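Local coordinates for protein endo-beta-1,4-glucanase (Bacillus licheniformis, PDB 2JEN) that probably hydrolyses internal beta-1,4-glucosidic bonds of xyloglucan and cellulose as a family 12 endoglucanase that takes part in plant cell-wall polysaccharide degradation, at residues A[77-80]-A[86-89]; A[120-125]-A[238-243]; A[39-42]-A[47-50]. The protein carries 1 engineered substitution. All blocks are in the same frame, centred on the assembly; numbering follows the deposited sequence. Where two conformers were deposited one is given.

Contact 1 (A[77-80]-A[86-89]); sequences WNWP and VKAY. With GLC (alpha-D-glucopyranose), chain B.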
loop_
_atom_site.group_PDB
_atom_site.type_symbol
_atom_site.label_atom_id
_atom_site.label_comp_id
_atom_site.label_asym_id
_atom_site.label_seq_id
_atom_site.Cartn_x
_atom_site.Cartn_y
_atom_site.Cartn_z
ATOM N N TRP A 77 3.974 -8.065 10.988
ATOM C CA TRP A 77 5.097 -7.144 10.959
ATOM C C TRP A 77 6.136 -7.480 9.898
ATOM O O TRP A 77 6.241 -8.626 9.414
ATOM C CB TRP A 77 5.821 -7.129 12.318
ATOM C CG TRP A 77 6.543 -8.397 12.719
ATOM C CD1 TRP A 77 7.802 -8.767 12.382
ATOM C CD2 TRP A 77 6.040 -9.451 13.559
ATOM N NE1 TRP A 77 8.115 -9.986 12.961
ATOM C CE2 TRP A 77 7.052 -10.415 13.695
ATOM C CE3 TRP A 77 4.832 -9.668 14.215
ATOM C CZ2 TRP A 77 6.903 -11.548 14.491
ATOM C CZ3 TRP A 77 4.679 -10.822 14.991
ATOM C CH2 TRP A 77 5.726 -11.716 15.132
ATOM N N ASN A 78 6.915 -6.461 9.579
ATOM C CA ASN A 78 8.101 -6.587 8.777
ATOM C C ASN A 78 9.132 -5.571 9.214
ATOM O O ASN A 78 8.885 -4.370 9.114
ATOM C CB ASN A 78 7.760 -6.310 7.306
ATOM C CG ASN A 78 8.949 -6.323 6.411
ATOM O OD1 ASN A 78 9.811 -7.175 6.524
ATOM N ND2 ASN A 78 9.032 -5.347 5.533
ATOM N N TRP A 79 10.249 -6.062 9.778
ATOM C CA TRP A 79 11.286 -5.255 10.439
ATOM C C TRP A 79 12.644 -5.660 9.801
ATOM O O TRP A 79 13.406 -6.451 10.364
ATOM C CB TRP A 79 11.307 -5.445 11.951
ATOM C CG TRP A 79 10.158 -4.759 12.575
ATOM C CD1 TRP A 79 9.021 -5.321 13.036
ATOM C CD2 TRP A 79 10.007 -3.349 12.750
ATOM N NE1 TRP A 79 8.154 -4.351 13.507
ATOM C CE2 TRP A 79 8.738 -3.128 13.302
ATOM C CE3 TRP A 79 10.816 -2.256 12.483
ATOM C CZ2 TRP A 79 8.289 -1.861 13.618
ATOM C CZ3 TRP A 79 10.375 -0.998 12.812
ATOM C CH2 TRP A 79 9.108 -0.811 13.357
ATOM N N PRO A 80 12.949 -5.169 8.587
ATOM C CA PRO A 80 14.204 -5.605 7.974
ATOM C C PRO A 80 15.455 -4.994 8.604
ATOM O O PRO A 80 15.842 -3.874 8.300
ATOM C CB PRO A 80 14.047 -5.209 6.497
ATOM C CG PRO A 80 12.622 -4.888 6.315
ATOM C CD PRO A 80 12.165 -4.366 7.643
ATOM N N VAL A 86 15.866 -3.693 20.014
ATOM C CA VAL A 86 14.437 -3.928 19.873
ATOM C C VAL A 86 13.831 -2.821 19.003
ATOM O O VAL A 86 14.002 -1.647 19.319
ATOM C CB VAL A 86 13.741 -3.957 21.250
ATOM C CG1 VAL A 86 12.220 -4.064 21.081
ATOM C CG2 VAL A 86 14.257 -5.115 22.105
ATOM N N LYS A 87 13.194 -3.206 17.886
ATOM C CA LYS A 87 12.569 -2.226 17.015
ATOM C C LYS A 87 11.166 -1.851 17.458
ATOM O O LYS A 87 10.736 -0.710 17.270
ATOM C CB LYS A 87 12.497 -2.719 15.576
ATOM C CG LYS A 87 13.849 -3.199 14.991
ATOM C CD LYS A 87 14.995 -2.238 15.228
ATOM C CE LYS A 87 16.318 -2.695 14.573
ATOM N NZ LYS A 87 16.849 -3.967 15.197
ATOM N N ALA A 88 10.457 -2.827 18.016
ATOM C CA ALA A 88 9.032 -2.683 18.265
ATOM C C ALA A 88 8.589 -3.705 19.302
ATOM O O ALA A 88 9.246 -4.752 19.464
ATOM C CB ALA A 88 8.251 -2.895 16.937
ATOM N N TYR A 89 7.472 -3.402 19.979
ATOM C CA TYR A 89 6.835 -4.331 20.899
ATOM C C TYR A 89 5.323 -4.230 20.696
ATOM O O TYR A 89 4.588 -3.783 21.585
ATOM C CB TYR A 89 7.232 -4.001 22.329
ATOM C CG TYR A 89 6.669 -4.908 23.424
ATOM C CD1 TYR A 89 6.890 -6.288 23.428
ATOM C CD2 TYR A 89 5.883 -4.401 24.440
ATOM C CE1 TYR A 89 6.432 -7.107 24.454
ATOM C CE2 TYR A 89 5.407 -5.206 25.464
ATOM C CZ TYR A 89 5.621 -6.568 25.424
ATOM O OH TYR A 89 5.167 -7.334 26.470
HETATM C C1 GLC B . 12.019 -4.373 28.342
HETATM C C2 GLC B . 12.542 -2.942 28.431
HETATM C C3 GLC B . 11.373 -1.998 28.327
HETATM C C4 GLC B . 10.707 -2.199 26.970
HETATM C C5 GLC B . 10.259 -3.667 26.950
HETATM C C6 GLC B . 9.397 -4.051 25.740
HETATM O O1 GLC B . 13.027 -5.334 28.494
HETATM O O2 GLC B . 13.182 -2.599 29.639
HETATM O O3 GLC B . 11.914 -0.705 28.601
HETATM O O4 GLC B . 9.560 -1.387 26.853
HETATM O O5 GLC B . 11.406 -4.497 27.062
HETATM O O6 GLC B . 10.037 -3.741 24.521
#

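Contact 2 (A[120-125]-A[238-243]); sequences TKVSYS and VEFGTE. With GLC (alpha-D-glucopyranose), chain C; GLC (alpha-D-glucopyranose), chain B.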
loop_
_atom_site.group_PDB
_atom_site.type_symbol
_atom_site.label_atom_id
_atom_site.label_comp_id
_atom_site.label_asym_id
_atom_site.label_seq_id
_atom_site.Cartn_x
_atom_site.Cartn_y
_atom_site.Cartn_z
ATOM N N THR A 120 -2.929 -14.524 34.754
ATOM C CA THR A 120 -2.916 -14.310 33.315
ATOM C C THR A 120 -3.013 -15.618 32.546
ATOM O O THR A 120 -2.459 -16.622 32.938
ATOM C CB THR A 120 -1.650 -13.568 32.927
ATOM O OG1 THR A 120 -0.502 -14.422 33.141
ATOM C CG2 THR A 120 -1.551 -12.225 33.678
ATOM N N LYS A 121 -3.724 -15.575 31.423
ATOM C CA LYS A 121 -3.849 -16.679 30.516
ATOM C C LYS A 121 -3.599 -16.151 29.117
ATOM O O LYS A 121 -4.130 -15.101 28.754
ATOM C CB LYS A 121 -5.264 -17.257 30.576
ATOM C CG LYS A 121 -5.782 -17.553 31.967
ATOM C CD LYS A 121 -7.143 -18.243 31.904
ATOM N N VAL A 122 -2.780 -16.872 28.368
ATOM C CA VAL A 122 -2.589 -16.582 26.943
ATOM C C VAL A 122 -2.396 -17.876 26.186
ATOM O O VAL A 122 -1.787 -18.838 26.675
ATOM C CB VAL A 122 -1.410 -15.571 26.709
ATOM C CG1 VAL A 122 -0.035 -16.215 27.029
ATOM C CG2 VAL A 122 -1.423 -14.994 25.291
ATOM N N SER A 123 -2.948 -17.906 24.987
ATOM C CA SER A 123 -2.653 -18.923 24.008
ATOM C C SER A 123 -2.433 -18.197 22.688
ATOM O O SER A 123 -3.222 -17.323 22.327
ATOM C CB SER A 123 -3.801 -19.906 23.831
ATOM O OG SER A 123 -4.083 -20.615 25.035
ATOM N N TYR A 124 -1.365 -18.559 22.000
ATOM C CA TYR A 124 -0.968 -17.853 20.797
ATOM C C TYR A 124 -0.191 -18.759 19.848
ATOM O O TYR A 124 0.241 -19.873 20.206
ATOM C CB TYR A 124 -0.129 -16.594 21.179
ATOM C CG TYR A 124 1.272 -16.965 21.603
ATOM C CD1 TYR A 124 1.514 -17.355 22.917
ATOM C CD2 TYR A 124 2.323 -17.000 20.724
ATOM C CE1 TYR A 124 2.773 -17.802 23.300
ATOM C CE2 TYR A 124 3.580 -17.400 21.107
ATOM C CZ TYR A 124 3.779 -17.823 22.409
ATOM O OH TYR A 124 5.024 -18.284 22.750
ATOM N N SER A 125 -0.008 -18.285 18.626
ATOM C CA SER A 125 0.909 -18.900 17.698
ATOM C C SER A 125 1.583 -17.862 16.843
ATOM O O SER A 125 0.979 -16.887 16.447
ATOM C CB SER A 125 0.218 -19.938 16.836
ATOM O OG SER A 125 -0.787 -19.364 16.006
ATOM N N VAL A 238 0.275 -5.023 33.084
ATOM C CA VAL A 238 0.675 -6.305 32.533
ATOM C C VAL A 238 0.409 -6.220 31.046
ATOM O O VAL A 238 -0.722 -5.950 30.621
ATOM C CB VAL A 238 -0.075 -7.490 33.153
ATOM C CG1 VAL A 238 0.235 -8.783 32.439
ATOM C CG2 VAL A 238 0.243 -7.585 34.661
ATOM N N GLU A 239 1.467 -6.423 30.287
ATOM C CA GLU A 239 1.427 -6.368 28.831
ATOM C C GLU A 239 1.904 -7.696 28.278
ATOM O O GLU A 239 2.704 -8.384 28.933
ATOM C CB GLU A 239 2.328 -5.243 28.296
ATOM C CG GLU A 239 2.171 -3.945 29.032
ATOM C CD GLU A 239 2.933 -2.771 28.483
ATOM O OE1 GLU A 239 3.675 -2.915 27.494
ATOM O OE2 GLU A 239 2.786 -1.679 29.083
ATOM N N PHE A 240 1.472 -8.065 27.086
ATOM C CA PHE A 240 1.984 -9.254 26.413
ATOM C C PHE A 240 2.198 -8.900 24.962
ATOM O O PHE A 240 1.296 -8.361 24.309
ATOM C CB PHE A 240 1.014 -10.424 26.487
ATOM C CG PHE A 240 1.500 -11.650 25.757
ATOM C CD1 PHE A 240 1.089 -11.908 24.477
ATOM C CD2 PHE A 240 2.412 -12.512 26.348
ATOM C CE1 PHE A 240 1.578 -13.012 23.792
ATOM C CE2 PHE A 240 2.911 -13.589 25.675
ATOM C CZ PHE A 240 2.478 -13.858 24.398
ATOM N N GLY A 241 3.385 -9.200 24.442
ATOM C CA GLY A 241 3.631 -8.897 23.046
ATOM C C GLY A 241 4.862 -9.549 22.524
ATOM O O GLY A 241 5.384 -10.488 23.153
ATOM N N THR A 242 5.282 -9.135 21.333
ATOM C CA THR A 242 6.470 -9.683 20.698
ATOM C C THR A 242 7.483 -8.579 20.525
ATOM O O THR A 242 7.273 -7.677 19.733
ATOM C CB THR A 242 6.150 -10.331 19.350
ATOM O OG1 THR A 242 5.545 -9.347 18.502
ATOM C CG2 THR A 242 5.195 -11.515 19.444
ATOM N N GLU A 243 8.629 -8.648 21.198
ATOM C CA GLU A 243 9.730 -7.745 20.843
ATOM C C GLU A 243 10.316 -8.266 19.565
ATOM O O GLU A 243 10.635 -9.455 19.452
ATOM C CB GLU A 243 10.826 -7.704 21.900
ATOM C CG GLU A 243 10.397 -7.121 23.241
ATOM C CD GLU A 243 11.539 -6.962 24.213
ATOM O OE1 GLU A 243 12.141 -7.963 24.600
ATOM O OE2 GLU A 243 11.845 -5.815 24.588
HETATM C C1 GLC C . 17.472 -6.560 25.045
HETATM C C2 GLC C . 16.354 -7.431 25.566
HETATM C C3 GLC C . 15.027 -6.711 25.538
HETATM C C4 GLC C . 15.113 -5.308 26.143
HETATM C C5 GLC C . 16.342 -4.586 25.563
HETATM C C6 GLC C . 16.537 -3.234 26.242
HETATM O O2 GLC C . 16.250 -8.579 24.752
HETATM O O3 GLC C . 14.095 -7.466 26.269
HETATM O O4 GLC C . 13.897 -4.600 25.902
HETATM O O5 GLC C . 17.498 -5.354 25.805
HETATM O O6 GLC C . 17.456 -2.457 25.472
HETATM C C1 GLC B . 12.019 -4.373 28.342
HETATM C C2 GLC B . 12.542 -2.942 28.431
HETATM C C3 GLC B . 11.373 -1.998 28.327
HETATM C C4 GLC B . 10.707 -2.199 26.970
HETATM C C5 GLC B . 10.259 -3.667 26.950
HETATM C C6 GLC B . 9.397 -4.051 25.740
HETATM O O1 GLC B . 13.027 -5.334 28.494
HETATM O O2 GLC B . 13.182 -2.599 29.639
HETATM O O3 GLC B . 11.914 -0.705 28.601
HETATM O O4 GLC B . 9.560 -1.387 26.853
HETATM O O5 GLC B . 11.406 -4.497 27.062
HETATM O O6 GLC B . 10.037 -3.741 24.521
#

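Contact 3 (A[39-42]-A[47-50]); sequences LYFK and YIFN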
loop_
_atom_site.group_PDB
_atom_site.type_symbol
_atom_site.label_atom_id
_atom_site.label_comp_id
_atom_site.label_asym_id
_atom_site.label_seq_id
_atom_site.Cartn_x
_atom_site.Cartn_y
_atom_site.Cartn_z
ATOM N N LEU A 39 -6.237 -0.401 19.535
ATOM C CA LEU A 39 -7.506 -1.065 19.376
ATOM C C LEU A 39 -7.978 -1.581 20.725
ATOM O O LEU A 39 -7.500 -2.603 21.244
ATOM C CB LEU A 39 -7.464 -2.223 18.365
ATOM C CG LEU A 39 -7.160 -1.825 16.919
ATOM C CD1 LEU A 39 -6.955 -3.036 16.025
ATOM C CD2 LEU A 39 -8.277 -0.935 16.341
ATOM N N TYR A 40 -8.950 -0.886 21.313
ATOM C CA TYR A 40 -9.462 -1.258 22.626
ATOM C C TYR A 40 -10.400 -2.444 22.503
ATOM O O TYR A 40 -11.101 -2.625 21.494
ATOM C CB TYR A 40 -10.222 -0.088 23.249
ATOM C CG TYR A 40 -9.341 1.087 23.611
ATOM C CD1 TYR A 40 -9.079 2.078 22.692
ATOM C CD2 TYR A 40 -8.723 1.171 24.857
ATOM C CE1 TYR A 40 -8.270 3.150 22.982
ATOM C CE2 TYR A 40 -7.888 2.251 25.163
ATOM C CZ TYR A 40 -7.664 3.231 24.219
ATOM O OH TYR A 40 -6.848 4.302 24.512
ATOM N N PHE A 41 -10.485 -3.242 23.564
ATOM C CA PHE A 41 -11.448 -4.337 23.618
ATOM C C PHE A 41 -11.747 -4.677 25.057
ATOM O O PHE A 41 -11.111 -4.152 25.973
ATOM C CB PHE A 41 -11.016 -5.541 22.783
ATOM C CG PHE A 41 -9.766 -6.245 23.253
ATOM C CD1 PHE A 41 -8.502 -5.748 22.992
ATOM C CD2 PHE A 41 -9.850 -7.446 23.921
ATOM C CE1 PHE A 41 -7.392 -6.434 23.395
ATOM C CE2 PHE A 41 -8.713 -8.141 24.313
ATOM C CZ PHE A 41 -7.507 -7.629 24.077
ATOM N N LYS A 42 -12.807 -5.465 25.257
ATOM C CA LYS A 42 -13.264 -5.836 26.605
ATOM C C LYS A 42 -13.618 -4.611 27.435
ATOM O O LYS A 42 -13.083 -4.396 28.531
ATOM C CB LYS A 42 -12.228 -6.712 27.326
ATOM C CG LYS A 42 -12.769 -7.509 28.519
ATOM C CD LYS A 42 -13.539 -8.763 27.998
ATOM C CE LYS A 42 -12.561 -9.908 27.568
ATOM N NZ LYS A 42 -13.121 -10.945 26.600
ATOM N N TYR A 47 -6.039 -2.791 25.472
ATOM C CA TYR A 47 -5.903 -2.394 24.049
ATOM C C TYR A 47 -4.733 -3.064 23.431
ATOM O O TYR A 47 -3.712 -3.305 24.071
ATOM C CB TYR A 47 -5.807 -0.869 23.864
ATOM C CG TYR A 47 -4.742 -0.152 24.676
ATOM C CD1 TYR A 47 -5.002 0.295 25.960
ATOM C CD2 TYR A 47 -3.478 0.120 24.135
ATOM C CE1 TYR A 47 -4.030 0.984 26.668
ATOM C CE2 TYR A 47 -2.524 0.833 24.868
ATOM C CZ TYR A 47 -2.800 1.233 26.139
ATOM O OH TYR A 47 -1.863 1.967 26.842
ATOM N N ILE A 48 -4.887 -3.399 22.164
ATOM C CA ILE A 48 -3.766 -3.781 21.327
ATOM C C ILE A 48 -3.092 -2.465 20.937
ATOM O O ILE A 48 -3.752 -1.507 20.560
ATOM C CB ILE A 48 -4.186 -4.600 20.073
ATOM C CG1 ILE A 48 -5.237 -5.680 20.413
ATOM C CG2 ILE A 48 -2.967 -5.191 19.419
ATOM C CD1 ILE A 48 -5.763 -6.447 19.215
ATOM N N PHE A 49 -1.784 -2.462 21.017
ATOM C CA PHE A 49 -0.986 -1.245 20.869
ATOM C C PHE A 49 0.104 -1.426 19.811
ATOM O O PHE A 49 0.929 -2.339 19.899
ATOM C CB PHE A 49 -0.334 -0.948 22.234
ATOM C CG PHE A 49 0.417 0.363 22.335
ATOM C CD1 PHE A 49 -0.013 1.515 21.697
ATOM C CD2 PHE A 49 1.519 0.442 23.149
ATOM C CE1 PHE A 49 0.682 2.713 21.848
ATOM C CE2 PHE A 49 2.214 1.633 23.268
ATOM C CZ PHE A 49 1.795 2.756 22.637
ATOM N N ASN A 50 0.078 -0.573 18.784
ATOM C CA ASN A 50 1.032 -0.648 17.682
ATOM C C ASN A 50 2.304 0.063 18.102
ATOM O O ASN A 50 2.679 1.138 17.597
ATOM C CB ASN A 50 0.432 -0.073 16.392
ATOM C CG ASN A 50 1.095 -0.635 15.166
ATOM O OD1 ASN A 50 1.653 -1.742 15.226
ATOM N ND2 ASN A 50 0.946 0.013 14.029
#

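Contact 1 (A[77-80]-A[86-89])
Lys87 and Ala88 pack side by side on the indole of Trp79, and the contact between the segments is wholly apolar. The first element is a CH-pi interaction: Lys87 CB sits above one face of the indole, 3.9 Å from the centroid of the six-membered ring and nearest to its CE3 side. The approach is 26° off the ring normal, so the methylene lies displaced toward the rim and not over the centre. The second is plain van der Waals packing, with the Ala88 methyl group 3.5 Å from Trp79 CZ2, measured from Ala88 CB, coming in obliquely. A chi1 of -74° puts Trp79 CG anti to its own carbonyl carbon, and this swings the ring across the gap to the loop. Beyond CG the lysine slides past the indole, its chain bent at chi2 and chi4, and carries the ammonium group away to Thr83 OG1 and the carbonyls of Thr85 and Phe245. The ring nitrogen of Trp79 is satisfied too, by Gln63 OE1, while Trp61 stacks on the indole.

The residues on either side of this pair, Val86 and Tyr89, reach bound sugar. Tyr89 lays one ring face against the hydroxymethyl group of a glucose, with C6 of that GLC 3.7 Å from Tyr89 CG, a sugar-on-aromatic packing common in carbohydrate-binding clefts. Val86, just before Lys87, also belongs to the glycan pocket.

Residues 77-79 are the last of strand 72-79, paired there with strands 62-67 and 247-260. Residues 86-89 lie in the loop that leads on to strand 91-95, and the backbones of Lys87 and Ala88 bond to Val244 at the end of strand 234-244, so the loop links the end of an inner strand of one sheet to the other sheet, beside the glycan.

Contact 2 (A[120-125]-A[238-243])
The strand bearing Thr120, Val122 and Tyr124 runs almost parallel to the one bearing Val238 and Phe240, the axes 9° apart in direction and 10.0 Å at their closest, a spacing of stacked sheets and not of hydrogen-bonded neighbours. Phe240 makes the largest share of the contact. With CG anti to the backbone N (chi1 178°), its ring reaches across toward Val122, whose CG2 meets it over a face, 4.1 Å from the centroid, as a CH-pi contact. The far end of the same ring bears on Tyr124: Phe240 CZ stands 3.9 Å from Tyr124 CD1, above the tyrosine's face and off toward its rim. The two rings are tilted at 52° to one another, an oblique pairing. Toward the start of both segments, Thr120 CG2 and Val238 CG1 touch more loosely at 4.1 Å. Tyr136 also meets Phe240 edge to face.

Beyond Gly241, Glu243 turns to the bound glycan. It uses both carboxylate oxygens: OE1 takes a hydrogen bond of 2.6 Å from O3 of the chain C glucose, and OE2 one of 2.8 Å from O6 of the chain B glucose, while Asn133 ND2 also bonds to OE1. Facing sheets with an apolar filling, one of them carrying sugar-binding residues, are characteristic of the beta-jelly-roll of family 12 glycoside hydrolases.

Contact 3 (A[39-42]-A[47-50])
A short beta hairpin, strand 38-41 turning back into strand 46-49, joins Leu39 to Ile48 and Tyr40 to Tyr47. Leu39 and Ile48 form a hydrogen-bonded antiparallel pair: Leu39 N donates to Ile48 O at 2.9 Å, and Ile48 N returns the bond to Leu39 O at the same length of 2.9 Å. The second donor stands 38° out of the carbonyl plane, so it does not point along a lone pair. Leu39 O takes a further CA-H contact, at 3.2 Å from Tyr47 CA.

Tyr40 and Tyr47 are the adjoining non-hydrogen-bonded pair, and their side chains lie alongside each other, pointing the same way. Tyr47 CB rests over one face of the Tyr40 ring, 4.0 Å from its centroid. Since chi1 of 53° places Tyr47 CG between its backbone N and carbonyl carbon, the ring follows Tyr40, with Tyr40 CE2 3.6 Å from Tyr47 CD1; the planes meet obliquely at 54°. An alanine at Tyr47 would keep the CB against the face of the Tyr40 ring but would probably leave that ring's CE2 side without its neighbour and more able to turn.

Strand 46-49 is the inner partner of the hairpin, pairing on its other side with strand 91-95 in the larger sheet of the jelly roll, so strand 38-41 is added at that sheet's margin within this chain. On the face away from the tyrosines, Leu39 and Ile48 both pack on Ile65 of the other sheet. Phe41 crosses Ile48 at about a right angle, its CE1 3.8 Å from Ile48 CG1.

Overall arrangement
Contact 2 is the deepest, its centre about 7 Å from the centre of the chain, and packs the two sheets face to face with aliphatic and aromatic groups. Contact 3, its centre about 14 Å from the same point, lies within one sheet and is the one joined by backbone hydrogen bonds; its Tyr40 is exposed. Contact 1, centred about 15 Å from that point yet buried, instead sets a loop against a strand end through an indole. Contacts 1 and 2 touch through Tyr89 on Glu239 and Glu243 and Val86 on Glu243, and both touch the same glucose. Contact 3 shares its larger sheet with contact 2 but touches neither of the others.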